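Local coordinates for uncharacterized protein TP-0789 domain-containing protein (Nitrosomonas europaea ATCC 19718, PDB 3BUU), which is of unknown function but belongs to the LolA superfamily, whose best-known members carry lipoproteins across the periplasm, so it may bind a lipid or lipoprotein, at residues Glu18-Pro22 and Leu183-Pro188; Glu54-Val58 and Ile219-Leu225. One frame throughout, in Å; residues are numbered along the deposited sequence. Where two conformers were deposited one is given.

Contact 1 of 2, residues Glu18-Pro22 and Leu183-Pro188; sequences EIRFP and LGEMRP
R187 pushes its guanidinium against the last turn of helix 9-20, where NH1 donates to E18 O at 2.8 Å (N-H...O 152°) and, weakly, to I19 O at 2.9 Å. The chain runs extended from CG to NE, and NH2 turns back to L183 O at 2.9 Å, close to the guanidinium plane. P22 N lies over one face of the group, offset toward the rim, and CB of E185 over the centre of the other, which leaves it little room to turn. Two carbonyls in the last helical turn thus share one N-H group from strand 185-195, joining the N-terminal helix of this LolA-like fold to the strand's first residues. The packing is close here: CG2 of I19 comes within 3.3 Å of M186 O, and CD of P22 lies 3.7 Å from R187 CZ. At the R20 end a water bridges R20 O and R20 NH1 to P188 O, while R20 NH2 is hydrogen-bonded to Y207 OH. Toward solvent the fit slackens. The carboxylates of E18 and E185, probably both charged, keep their OE2 atoms 4.6 Å apart and share a water, held only weakly by E18. Another water links E18 O to R187 NH2.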
ATOM      1  N   GLU A  18       7.114  -8.908  -6.056  1.00  7.64           N
ATOM      2  CA  GLU A  18       6.389  -9.868  -6.868  1.00  8.63           C
ATOM      3  C   GLU A  18       5.639 -10.912  -6.041  1.00  8.01           C
ATOM      4  O   GLU A  18       4.690 -11.496  -6.548  1.00  8.46           O
ATOM      5  CB  GLU A  18       7.293 -10.480  -7.906  1.00 11.27           C
ATOM      6  CG  GLU A  18       8.139 -11.538  -7.427  1.00 15.26           C
ATOM      7  CD  GLU A  18       9.103 -12.038  -8.505  1.00 18.41           C
ATOM      8  OE1 GLU A  18       9.108 -11.489  -9.629  1.00 22.46           O
ATOM      9  OE2 GLU A  18       9.852 -12.975  -8.231  1.00 17.14           O
ATOM     10  N   ILE A  19       6.032 -11.102  -4.781  1.00  7.73           N
ATOM     11  CA  ILE A  19       5.255 -11.909  -3.864  1.00  7.69           C
ATOM     12  C   ILE A  19       4.018 -11.141  -3.377  1.00  7.22           C
ATOM     13  O   ILE A  19       2.939 -11.721  -3.273  1.00  8.32           O
ATOM     14  CB  ILE A  19       6.144 -12.423  -2.743  1.00  7.83           C
ATOM     15  CG1 ILE A  19       7.052 -13.515  -3.309  1.00  9.39           C
ATOM     16  CG2 ILE A  19       5.322 -12.875  -1.541  1.00  9.18           C
ATOM     17  CD1 ILE A  19       8.220 -13.840  -2.405  1.00  9.88           C
ATOM     18  N   ARG A  20       4.194  -9.872  -3.045  1.00  7.36           N
ATOM     19  CA  ARG A  20       3.079  -9.089  -2.568  1.00  8.13           C
ATOM     20  C   ARG A  20       1.969  -9.012  -3.625  1.00  7.69           C
ATOM     21  O   ARG A  20       0.797  -9.256  -3.302  1.00  8.82           O
ATOM     22  CB  ARG A  20       3.599  -7.712  -2.211  1.00  9.03           C
ATOM     23  CG  ARG A  20       2.538  -6.641  -1.839  1.00 15.69           C
ATOM     24  CD  ARG A  20       1.911  -6.802  -0.462  1.00 17.43           C
ATOM     25  NE  ARG A  20       1.233  -5.528  -0.165  1.00 17.74           N
ATOM     26  CZ  ARG A  20      -0.087  -5.316   0.006  1.00 18.04           C
ATOM     27  NH1 ARG A  20      -1.000  -6.323  -0.087  1.00 16.62           N
ATOM     28  NH2 ARG A  20      -0.483  -4.062   0.245  1.00 18.70           N
ATOM     29  N   PHE A  21       2.324  -8.638  -4.846  1.00  6.97           N
ATOM     30  CA  PHE A  21       1.296  -8.440  -5.884  1.00  7.12           C
ATOM     31  C   PHE A  21       1.799  -8.924  -7.227  1.00  7.97           C
ATOM     32  O   PHE A  21       2.981  -8.873  -7.528  1.00  7.60           O
ATOM     33  CB  PHE A  21       0.951  -6.957  -6.091  1.00  7.88           C
ATOM     34  CG  PHE A  21       0.123  -6.319  -5.024  1.00  8.08           C
ATOM     35  CD1 PHE A  21      -1.038  -6.915  -4.548  1.00  9.94           C
ATOM     36  CD2 PHE A  21       0.440  -5.058  -4.562  1.00 11.46           C
ATOM     37  CE1 PHE A  21      -1.867  -6.254  -3.620  1.00 10.87           C
ATOM     38  CE2 PHE A  21      -0.390  -4.412  -3.638  1.00 13.19           C
ATOM     39  CZ  PHE A  21      -1.534  -5.020  -3.177  1.00 13.79           C
ATOM     40  N   PRO A  22       0.855  -9.356  -8.090  1.00  7.69           N
ATOM     41  CA  PRO A  22       1.216  -9.611  -9.459  1.00  8.33           C
ATOM     42  C   PRO A  22       1.860  -8.391 -10.081  1.00  7.65           C
ATOM     43  O   PRO A  22       1.437  -7.252  -9.796  1.00  7.40           O
ATOM     44  CB  PRO A  22      -0.112  -9.873 -10.126  1.00 10.93           C
ATOM     45  CG  PRO A  22      -1.056 -10.158  -9.087  1.00 10.83           C
ATOM     46  CD  PRO A  22      -0.589  -9.531  -7.839  1.00  8.64           C
ATOM     47  N   LEU A 183      -2.510 -16.512  -7.880  1.00  9.32           N
ATOM     48  CA  LEU A 183      -1.865 -15.982  -9.072  1.00  9.86           C
ATOM     49  C   LEU A 183      -0.368 -16.186  -9.087  1.00  9.85           C
ATOM     50  O   LEU A 183       0.405 -15.288  -9.416  1.00 11.15           O
ATOM     51  CB  LEU A 183      -2.238 -14.502  -9.265  1.00 11.48           C
ATOM     52  CG  LEU A 183      -3.741 -14.260  -9.468  1.00 13.93           C
ATOM     53  CD1 LEU A 183      -4.030 -12.752  -9.385  1.00 13.90           C
ATOM     54  CD2 LEU A 183      -4.246 -14.819 -10.782  1.00 18.20           C
ATOM     55  N   GLY A 184       0.047 -17.418  -8.789  1.00 10.12           N
ATOM     56  CA  GLY A 184       1.449 -17.788  -8.965  1.00 10.43           C
ATOM     57  C   GLY A 184       2.353 -17.655  -7.761  1.00  8.06           C
ATOM     58  O   GLY A 184       3.548 -18.039  -7.847  1.00  9.05           O
ATOM     59  N   GLU A 185       1.856 -17.084  -6.652  1.00  8.29           N
ATOM     60  CA  GLU A 185       2.701 -16.924  -5.471  1.00  8.13           C
ATOM     61  C   GLU A 185       1.890 -17.174  -4.228  1.00  7.87           C
ATOM     62  O   GLU A 185       0.664 -17.058  -4.214  1.00  8.78           O
ATOM     63  CB  GLU A 185       3.257 -15.480  -5.368  1.00  9.11           C
ATOM     64  CG  GLU A 185       4.082 -15.008  -6.528  1.00 10.12           C
ATOM     65  CD  GLU A 185       5.448 -15.625  -6.673  1.00 13.44           C
ATOM     66  OE1 GLU A 185       5.979 -16.256  -5.732  1.00 14.42           O
ATOM     67  OE2 GLU A 185       6.028 -15.402  -7.772  1.00 15.72           O
HETATM   68  N   MSE A 186       2.580 -17.456  -3.117  1.00  8.65           N
HETATM   69  CA  MSE A 186       1.984 -17.327  -1.784  1.00  8.66           C
HETATM   70  C   MSE A 186       2.037 -15.844  -1.425  1.00  8.19           C
HETATM   71  O   MSE A 186       3.108 -15.303  -1.189  1.00  9.92           O
HETATM   72  CB  MSE A 186       2.795 -18.136  -0.787  1.00 10.05           C
HETATM   73  CG  MSE A 186       2.650 -19.644  -0.998  1.00 13.77           C
HETATM   74 SE   MSE A 186       0.906 -20.322  -0.691  1.00 26.37          SE
HETATM   75  CE  MSE A 186       0.782 -19.963   1.184  1.00 22.61           C
ATOM     76  N   ARG A 187       0.870 -15.205  -1.414  1.00  7.78           N
ATOM     77  CA  ARG A 187       0.784 -13.770  -1.244  1.00  6.91           C
ATOM     78  C   ARG A 187       0.162 -13.454   0.115  1.00  6.89           C
ATOM     79  O   ARG A 187      -0.775 -14.119   0.563  1.00  7.62           O
ATOM     80  CB  ARG A 187      -0.116 -13.144  -2.295  1.00  7.14           C
ATOM     81  CG  ARG A 187       0.325 -13.520  -3.721  1.00  7.18           C
ATOM     82  CD  ARG A 187      -0.372 -12.651  -4.731  1.00  8.02           C
ATOM     83  NE  ARG A 187      -0.006 -13.022  -6.103  1.00  7.29           N
ATOM     84  CZ  ARG A 187       1.136 -12.656  -6.690  1.00  7.11           C
ATOM     85  NH1 ARG A 187       1.939 -11.793  -6.043  1.00  7.85           N
ATOM     86  NH2 ARG A 187       1.424 -13.084  -7.914  1.00  8.24           N
ATOM     87  N   PRO A 188       0.631 -12.378   0.772  1.00  7.03           N
ATOM     88  CA  PRO A 188      -0.001 -11.981   2.032  1.00  7.11           C
ATOM     89  C   PRO A 188      -1.389 -11.406   1.753  1.00  7.35           C
ATOM     90  O   PRO A 188      -1.542 -10.619   0.841  1.00  9.82           O
ATOM     91  CB  PRO A 188       0.942 -10.909   2.556  1.00  8.80           C
ATOM     92  CG  PRO A 188       1.583 -10.294   1.313  1.00  9.08           C
ATOM     93  CD  PRO A 188       1.731 -11.478   0.347  1.00  7.95           C
TER
HETATM   94  O   HOH W   1       3.918 -12.418  -9.020  1.00 11.73           O
HETATM   95  O   HOH W   2       8.295 -15.257  -9.024  1.00 21.91           O
HETATM   96  O   HOH W   3      -0.972  -8.905  -1.233  1.00 16.59           O

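Contact 2 of 2, residues Glu54-Val58 and Ile219-Leu225; sequences ENSIV and IFTKDYL
With CG anti to the carbonyl carbon in both residues, N55 (chi1 -73°) and F220 bring their flat groups face to face, and the asparagine lies across the phenyl ring. CB of N55 stands 3.4 Å from the F220 ring centroid and only 5° off its normal, a CH-pi contact over the centre of the face. The amide follows the ring, stacked with its plane 18° from that of the phenyl group, and its ND2 comes 3.6 Å from F220 CB while donating to M73 O on the neighbouring strand 70-74. CG1 of I219 covers the opposite face of the phenyl, which is therefore sandwiched between the strand and its own preceding residue. At the rim, CE1 of F220 reaches S56 C at 3.7 Å. The segment 219-225, beyond the last strand of this LolA-like fold, is a C-terminal stretch laid against strand 55-62: F220 centres an inverse gamma turn, and N55 belongs with E54 to a classic beta bulge opposite K51. An alanine in place of F220 would remove the ring and is likely to leave a gap between N55 and I219, with the asparagine's CB deprived of its aromatic face. I57 carries the other half of the contact. Its CG1 meets F220 CD1 at 3.8 Å. Its CD1 lies 3.9 Å from Y224 CE2. On the other branch, I57 CG2 slides past L225 CD2 at 4.0 Å, the two side chains running in opposite directions. Y224 is set beside I219, whose CB sits over the centre of the tyrosine ring, and the turn that delivers it is an ST motif, T221 OG1 accepting from Y224 N. S56, on the other side of the strand, gives its OG to A107 O.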
ATOM      1  N   GLU A  54       2.256   3.164 -12.108  0.50  9.89           N
ATOM      2  CA  GLU A  54       1.866   4.035 -13.247  0.50 10.88           C
ATOM      3  C   GLU A  54       0.521   4.713 -13.033  0.50  8.33           C
ATOM      4  O   GLU A  54       0.385   5.926 -13.147  0.50  9.00           O
ATOM      5  CB  GLU A  54       1.923   3.285 -14.617  0.50 10.30           C
ATOM      6  CG  GLU A  54       0.896   2.215 -14.873  0.50 17.54           C
ATOM      7  CD  GLU A  54       1.175   1.439 -16.124  0.50 15.88           C
ATOM      8  OE1 GLU A  54       0.813   1.957 -17.213  0.50 22.45           O
ATOM      9  OE2 GLU A  54       1.764   0.324 -16.053  0.50 21.23           O
ATOM     10  N   ASN A  55      -0.486   3.889 -12.779  1.00  6.99           N
ATOM     11  CA  ASN A  55      -1.893   4.287 -12.717  1.00  6.75           C
ATOM     12  C   ASN A  55      -2.624   3.408 -11.751  1.00  6.38           C
ATOM     13  O   ASN A  55      -2.351   2.226 -11.646  1.00  6.95           O
ATOM     14  CB  ASN A  55      -2.600   4.130 -14.085  1.00  8.72           C
ATOM     15  CG  ASN A  55      -2.186   5.150 -15.064  1.00 12.55           C
ATOM     16  OD1 ASN A  55      -1.501   4.827 -16.002  1.00 16.57           O
ATOM     17  ND2 ASN A  55      -2.574   6.393 -14.851  1.00 13.01           N
ATOM     18  N   SER A  56      -3.638   3.975 -11.077  1.00  6.14           N
ATOM     19  CA  SER A  56      -4.549   3.167 -10.326  1.00  6.10           C
ATOM     20  C   SER A  56      -5.813   3.975 -10.085  1.00  5.70           C
ATOM     21  O   SER A  56      -5.831   5.215 -10.221  1.00  6.21           O
ATOM     22  CB  SER A  56      -3.958   2.697  -9.017  1.00  6.56           C
ATOM     23  OG  SER A  56      -3.717   3.789  -8.169  1.00  7.20           O
ATOM     24  N   ILE A  57      -6.868   3.254  -9.733  1.00  5.73           N
ATOM     25  CA  ILE A  57      -8.107   3.851  -9.242  1.00  6.70           C
ATOM     26  C   ILE A  57      -8.474   3.149  -7.957  1.00  7.15           C
ATOM     27  O   ILE A  57      -8.461   1.910  -7.888  1.00  7.61           O
ATOM     28  CB  ILE A  57      -9.243   3.683 -10.266  1.00  7.71           C
ATOM     29  CG1 ILE A  57      -8.974   4.555 -11.488  1.00  8.00           C
ATOM     30  CG2 ILE A  57     -10.604   4.021  -9.649  1.00  9.63           C
ATOM     31  CD1 ILE A  57      -9.778   4.204 -12.727  1.00 10.38           C
ATOM     32  N   VAL A  58      -8.813   3.937  -6.941  1.00  7.19           N
ATOM     33  CA  VAL A  58      -9.247   3.412  -5.658  1.00  8.13           C
ATOM     34  C   VAL A  58     -10.642   3.956  -5.405  1.00  9.27           C
ATOM     35  O   VAL A  58     -10.829   5.165  -5.286  1.00 11.05           O
ATOM     36  CB  VAL A  58      -8.305   3.838  -4.534  1.00  7.73           C
ATOM     37  CG1 VAL A  58      -8.812   3.324  -3.179  1.00 10.61           C
ATOM     38  CG2 VAL A  58      -6.872   3.299  -4.803  1.00  8.92           C
ATOM     39  N   ILE A 219      -9.023   4.400 -19.229  1.00  8.28           N
ATOM     40  CA  ILE A 219      -9.894   4.503 -18.036  1.00  8.50           C
ATOM     41  C   ILE A 219      -9.337   5.448 -16.985  1.00  7.86           C
ATOM     42  O   ILE A 219     -10.059   5.856 -16.072  1.00  8.15           O
ATOM     43  CB  ILE A 219     -10.264   3.134 -17.351  1.00  8.11           C
ATOM     44  CG1 ILE A 219      -9.075   2.509 -16.589  1.00  9.38           C
ATOM     45  CG2 ILE A 219     -10.893   2.205 -18.370  1.00  9.49           C
ATOM     46  CD1 ILE A 219      -9.497   1.269 -15.766  1.00  9.45           C
ATOM     47  N   PHE A 220      -8.060   5.825 -17.094  1.00  7.88           N
ATOM     48  CA  PHE A 220      -7.424   6.589 -16.021  1.00  8.67           C
ATOM     49  C   PHE A 220      -7.600   8.063 -16.298  1.00  9.35           C
ATOM     50  O   PHE A 220      -6.643   8.788 -16.570  1.00 11.67           O
ATOM     51  CB  PHE A 220      -5.985   6.133 -15.876  1.00  9.61           C
ATOM     52  CG  PHE A 220      -5.890   4.722 -15.394  1.00  7.85           C
ATOM     53  CD1 PHE A 220      -6.225   4.407 -14.072  1.00  8.53           C
ATOM     54  CD2 PHE A 220      -5.532   3.706 -16.255  1.00  8.07           C
ATOM     55  CE1 PHE A 220      -6.160   3.085 -13.636  1.00  8.05           C
ATOM     56  CE2 PHE A 220      -5.467   2.407 -15.839  1.00  8.29           C
ATOM     57  CZ  PHE A 220      -5.775   2.079 -14.521  1.00  7.68           C
ATOM     58  N   THR A 221      -8.868   8.506 -16.238  1.00 10.68           N
ATOM     59  CA  THR A 221      -9.245   9.903 -16.539  1.00 11.49           C
ATOM     60  C   THR A 221     -10.360  10.356 -15.601  1.00 11.68           C
ATOM     61  O   THR A 221     -11.109   9.561 -15.049  1.00 12.87           O
ATOM     62  CB  THR A 221      -9.794  10.053 -17.955  1.00 13.24           C
ATOM     63  OG1 THR A 221     -11.092   9.446 -18.012  1.00 14.16           O
ATOM     64  CG2 THR A 221      -8.845   9.491 -19.004  1.00 14.50           C
ATOM     65  N   LYS A 222     -10.460  11.677 -15.460  1.00 13.87           N
ATOM     66  CA  LYS A 222     -11.538  12.277 -14.701  1.00 14.75           C
ATOM     67  C   LYS A 222     -12.911  11.951 -15.258  1.00 14.24           C
ATOM     68  O   LYS A 222     -13.833  11.699 -14.509  1.00 15.82           O
ATOM     69  CB  LYS A 222     -11.334  13.789 -14.626  1.00 17.17           C
ATOM     70  CG  LYS A 222     -10.017  14.201 -13.994  1.00 18.13           C
ATOM     71  CD  LYS A 222      -9.924  15.726 -13.980  1.00 22.41           C
ATOM     72  CE  LYS A 222      -8.567  16.199 -13.482  1.00 25.47           C
ATOM     73  NZ  LYS A 222      -8.522  17.689 -13.394  1.00 30.23           N
ATOM     74  N   ASP A 223     -13.013  11.824 -16.579  1.00 14.19           N
ATOM     75  CA  ASP A 223     -14.297  11.506 -17.194  1.00 14.88           C
ATOM     76  C   ASP A 223     -14.789  10.112 -16.836  1.00 13.32           C
ATOM     77  O   ASP A 223     -15.983   9.911 -16.620  1.00 14.38           O
ATOM     78  CB  ASP A 223     -14.225  11.664 -18.704  1.00 16.97           C
ATOM     79  CG  ASP A 223     -14.178  13.098 -19.119  1.00 21.02           C
ATOM     80  OD1 ASP A 223     -14.789  13.954 -18.433  1.00 21.91           O
ATOM     81  OD2 ASP A 223     -13.504  13.375 -20.129  1.00 26.04           O
ATOM     82  N   TYR A 224     -13.861   9.145 -16.732  1.00 11.90           N
ATOM     83  CA  TYR A 224     -14.255   7.810 -16.397  1.00 11.93           C
ATOM     84  C   TYR A 224     -14.892   7.766 -14.990  1.00 10.85           C
ATOM     85  O   TYR A 224     -15.724   6.926 -14.693  1.00 13.46           O
ATOM     86  CB  TYR A 224     -13.036   6.912 -16.534  1.00 12.22           C
ATOM     87  CG  TYR A 224     -13.254   5.475 -16.209  1.00 10.06           C
ATOM     88  CD1 TYR A 224     -13.846   4.608 -17.134  1.00 10.83           C
ATOM     89  CD2 TYR A 224     -12.887   4.961 -14.984  1.00 10.25           C
ATOM     90  CE1 TYR A 224     -14.035   3.262 -16.822  1.00 10.24           C
ATOM     91  CE2 TYR A 224     -13.067   3.615 -14.659  1.00 10.66           C
ATOM     92  CZ  TYR A 224     -13.636   2.772 -15.594  1.00 10.96           C
ATOM     93  OH  TYR A 224     -13.783   1.443 -15.290  1.00 13.87           O
ATOM     94  N   LEU A 225     -14.453   8.675 -14.110  1.00 13.05           N
ATOM     95  CA  LEU A 225     -14.901   8.663 -12.708  1.00 13.81           C
ATOM     96  C   LEU A 225     -16.071   9.611 -12.405  1.00 14.63           C
ATOM     97  O   LEU A 225     -16.397   9.847 -11.248  1.00 17.18           O
ATOM     98  CB  LEU A 225     -13.704   8.908 -11.785  1.00 14.23           C
ATOM     99  CG  LEU A 225     -12.703   7.754 -11.788  1.00 15.77           C
ATOM    100  CD1 LEU A 225     -11.479   8.150 -10.977  1.00 15.93           C
ATOM    101  CD2 LEU A 225     -13.352   6.535 -11.168  1.00 16.99           C
TER

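Overall arrangement
Contacts 1 and 2 lie apart in the single chain, their centres 24 Å from each other and their nearest atoms about 10 Å apart, without touching. Both reach the same antiparallel array of strands: contact 1 through strand 185-195, contact 2 through strand 55-62, with strands 39-51, 26-36 and 202-212 lying between these two in the strand order. Along the sequence the segments come in the order 18-22, 54-58, 183-188, 219-225, so the contacts alternate. Contact 1 brings in the N-terminal helix, contact 2 the C-terminal segment. Contact 1 is centred about 14 Å from the centre of the chain and contact 2 about 17 Å.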